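Local coordinates for surface presentation of antigens protein SpaK (Salmonella typhimurium, PDB 2FM8), which chaperones type III secretion effectors such as SipA and SopE in the bacterial cytoplasm, keeping them ready for secretion into host cells, at residues W53-Q57 / A118-F122. Residues are numbered along the deposited sequence; the frame is centred on the assembly and turned at random.
Sequences WIWAQ and ALNGF
Ile54 lays its CG2 methyl over one face of the Phe122 ring, a CH-pi contact with the carbon 3.5 Å from the ring centroid of Phe122 and 14° off its normal. This is helix-on-sheet packing in the class I type III secretion chaperone fold, where helix 112-132 lies against the antiparallel sheet through its central strand 51-57. The short segment axes run 9.9 Å apart, at 22°, joined by apolar side chains and the strand's backbone without hydrogen bonds between them. In Ile54 the two branches divide the work: with CG2 anti to the backbone N, that methyl meets the ring, while CG1 carries CD1 to the helix, reaching Leu119 CD2 at 4.0 Å and, more loosely, Ala118 CB. A chi1 of -168° sets the Phe122 ring opposite its backbone N, alongside Ile54 in the reverse direction, down to the strand, where Ala56 CB meets Phe122 CE2 at 4.1 Å. Beyond the two segments, Phe83 packs on both Ala118 and Phe122. Trp55 starts away from the helix at its CB and packs on an apolar side chain of another protein's chain. The ring's far end reaches the main chain, Phe122 CZ lying 3.7 Å from Trp55 CA.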
ATOM      1  N   TRP A  53      -5.936   4.318 -23.312  1.00 32.61           N
ATOM      2  CA  TRP A  53      -6.315   3.945 -21.971  1.00 32.54           C
ATOM      3  C   TRP A  53      -7.834   3.822 -21.784  1.00 31.77           C
ATOM      4  O   TRP A  53      -8.611   4.671 -22.236  1.00 29.94           O
ATOM      5  CB  TRP A  53      -5.818   5.006 -20.992  1.00 32.33           C
ATOM      6  CG  TRP A  53      -4.342   5.068 -20.787  1.00 32.23           C
ATOM      7  CD1 TRP A  53      -3.468   5.817 -21.487  1.00 31.85           C
ATOM      8  CD2 TRP A  53      -3.578   4.395 -19.773  1.00 32.24           C
ATOM      9  NE1 TRP A  53      -2.215   5.657 -21.005  1.00 30.93           N
ATOM     10  CE2 TRP A  53      -2.245   4.790 -19.943  1.00 32.26           C
ATOM     11  CE3 TRP A  53      -3.894   3.507 -18.740  1.00 31.55           C
ATOM     12  CZ2 TRP A  53      -1.210   4.318 -19.122  1.00 32.80           C
ATOM     13  CZ3 TRP A  53      -2.863   3.028 -17.922  1.00 31.61           C
ATOM     14  CH2 TRP A  53      -1.546   3.436 -18.114  1.00 32.45           C
ATOM     15  N   ILE A  54      -8.245   2.775 -21.076  1.00 31.38           N
ATOM     16  CA  ILE A  54      -9.625   2.649 -20.590  1.00 31.12           C
ATOM     17  C   ILE A  54      -9.527   2.711 -19.077  1.00 31.17           C
ATOM     18  O   ILE A  54      -8.680   2.019 -18.487  1.00 31.42           O
ATOM     19  CB  ILE A  54     -10.260   1.306 -21.023  1.00 30.28           C
ATOM     20  CG1 ILE A  54     -10.290   1.171 -22.543  1.00 30.12           C
ATOM     21  CG2 ILE A  54     -11.695   1.136 -20.472  1.00 30.70           C
ATOM     22  CD1 ILE A  54     -10.541  -0.294 -22.985  1.00 31.76           C
ATOM     23  N   TRP A  55     -10.345   3.533 -18.436  1.00 30.71           N
ATOM     24  CA  TRP A  55     -10.289   3.594 -16.981  1.00 31.15           C
ATOM     25  C   TRP A  55     -11.612   3.999 -16.361  1.00 30.51           C
ATOM     26  O   TRP A  55     -12.530   4.415 -17.052  1.00 29.33           O
ATOM     27  CB  TRP A  55      -9.165   4.505 -16.514  1.00 32.11           C
ATOM     28  CG  TRP A  55      -9.470   5.966 -16.478  1.00 33.13           C
ATOM     29  CD1 TRP A  55      -9.898   6.710 -15.381  1.00 34.35           C
ATOM     30  CD2 TRP A  55      -9.347   6.881 -17.549  1.00 33.07           C
ATOM     31  NE1 TRP A  55     -10.037   8.024 -15.728  1.00 35.37           N
ATOM     32  CE2 TRP A  55      -9.718   8.161 -17.056  1.00 34.04           C
ATOM     33  CE3 TRP A  55      -8.956   6.755 -18.872  1.00 33.43           C
ATOM     34  CZ2 TRP A  55      -9.705   9.290 -17.841  1.00 34.55           C
ATOM     35  CZ3 TRP A  55      -8.948   7.870 -19.655  1.00 34.94           C
ATOM     36  CH2 TRP A  55      -9.314   9.131 -19.146  1.00 35.76           C
ATOM     37  N   ALA A  56     -11.689   3.823 -15.056  1.00 30.25           N
ATOM     38  CA  ALA A  56     -12.849   4.199 -14.261  1.00 31.41           C
ATOM     39  C   ALA A  56     -12.403   4.520 -12.847  1.00 31.93           C
ATOM     40  O   ALA A  56     -11.593   3.798 -12.273  1.00 32.41           O
ATOM     41  CB  ALA A  56     -13.870   3.074 -14.237  1.00 29.85           C
ATOM     42  N   GLN A  57     -12.934   5.598 -12.289  1.00 33.22           N
ATOM     43  CA  GLN A  57     -12.884   5.822 -10.840  1.00 34.68           C
ATOM     44  C   GLN A  57     -13.850   4.910 -10.122  1.00 35.08           C
ATOM     45  O   GLN A  57     -14.948   4.662 -10.609  1.00 36.08           O
ATOM     46  CB  GLN A  57     -13.206   7.275 -10.521  1.00 34.97           C
ATOM     47  CG  GLN A  57     -12.136   8.215 -11.000  1.00 37.00           C
ATOM     48  CD  GLN A  57     -12.519   9.658 -10.786  1.00 38.78           C
ATOM     49  OE1 GLN A  57     -13.494   9.949 -10.081  1.00 44.95           O
ATOM     50  NE2 GLN A  57     -11.745  10.580 -11.369  1.00 41.53           N
ATOM     51  N   ALA A 118     -12.101  -5.765 -25.614  1.00 30.07           N
ATOM     52  CA  ALA A 118     -11.472  -4.994 -24.560  1.00 29.72           C
ATOM     53  C   ALA A 118     -12.497  -4.220 -23.724  1.00 29.63           C
ATOM     54  O   ALA A 118     -12.390  -4.198 -22.509  1.00 27.39           O
ATOM     55  CB  ALA A 118     -10.437  -4.015 -25.148  1.00 29.73           C
ATOM     56  N   LEU A 119     -13.456  -3.550 -24.370  1.00 29.07           N
ATOM     57  CA  LEU A 119     -14.431  -2.757 -23.620  1.00 29.67           C
ATOM     58  C   LEU A 119     -15.368  -3.598 -22.753  1.00 28.96           C
ATOM     59  O   LEU A 119     -15.698  -3.212 -21.631  1.00 28.15           O
ATOM     60  CB  LEU A 119     -15.306  -1.887 -24.542  1.00 30.44           C
ATOM     61  CG  LEU A 119     -14.723  -0.618 -25.153  1.00 32.34           C
ATOM     62  CD1 LEU A 119     -15.774   0.042 -26.116  1.00 33.54           C
ATOM     63  CD2 LEU A 119     -14.300   0.346 -24.108  1.00 34.46           C
ATOM     64  N   ASN A 120     -15.835  -4.722 -23.293  1.00 28.92           N
ATOM     65  CA  ASN A 120     -16.731  -5.604 -22.552  1.00 28.71           C
ATOM     66  C   ASN A 120     -15.982  -6.313 -21.429  1.00 29.13           C
ATOM     67  O   ASN A 120     -16.529  -6.531 -20.344  1.00 29.01           O
ATOM     68  CB  ASN A 120     -17.366  -6.607 -23.504  1.00 28.79           C
ATOM     69  CG  ASN A 120     -18.470  -5.982 -24.348  1.00 29.23           C
ATOM     70  OD1 ASN A 120     -19.548  -5.661 -23.835  1.00 28.82           O
ATOM     71  ND2 ASN A 120     -18.203  -5.790 -25.623  1.00 27.45           N
ATOM     72  N   GLY A 121     -14.722  -6.658 -21.697  1.00 28.71           N
ATOM     73  CA  GLY A 121     -13.866  -7.238 -20.685  1.00 29.20           C
ATOM     74  C   GLY A 121     -13.628  -6.257 -19.540  1.00 28.82           C
ATOM     75  O   GLY A 121     -13.708  -6.620 -18.367  1.00 29.99           O
ATOM     76  N   PHE A 122     -13.350  -5.011 -19.886  1.00 28.28           N
ATOM     77  CA  PHE A 122     -13.216  -3.957 -18.891  1.00 28.46           C
ATOM     78  C   PHE A 122     -14.491  -3.800 -18.089  1.00 28.00           C
ATOM     79  O   PHE A 122     -14.441  -3.696 -16.885  1.00 28.12           O
ATOM     80  CB  PHE A 122     -12.805  -2.615 -19.490  1.00 28.22           C
ATOM     81  CG  PHE A 122     -12.394  -1.610 -18.450  1.00 28.34           C
ATOM     82  CD1 PHE A 122     -11.068  -1.485 -18.073  1.00 29.53           C
ATOM     83  CD2 PHE A 122     -13.337  -0.809 -17.820  1.00 29.25           C
ATOM     84  CE1 PHE A 122     -10.686  -0.581 -17.075  1.00 29.88           C
ATOM     85  CE2 PHE A 122     -12.962   0.105 -16.844  1.00 29.03           C
ATOM     86  CZ  PHE A 122     -11.633   0.213 -16.472  1.00 29.16           C
TER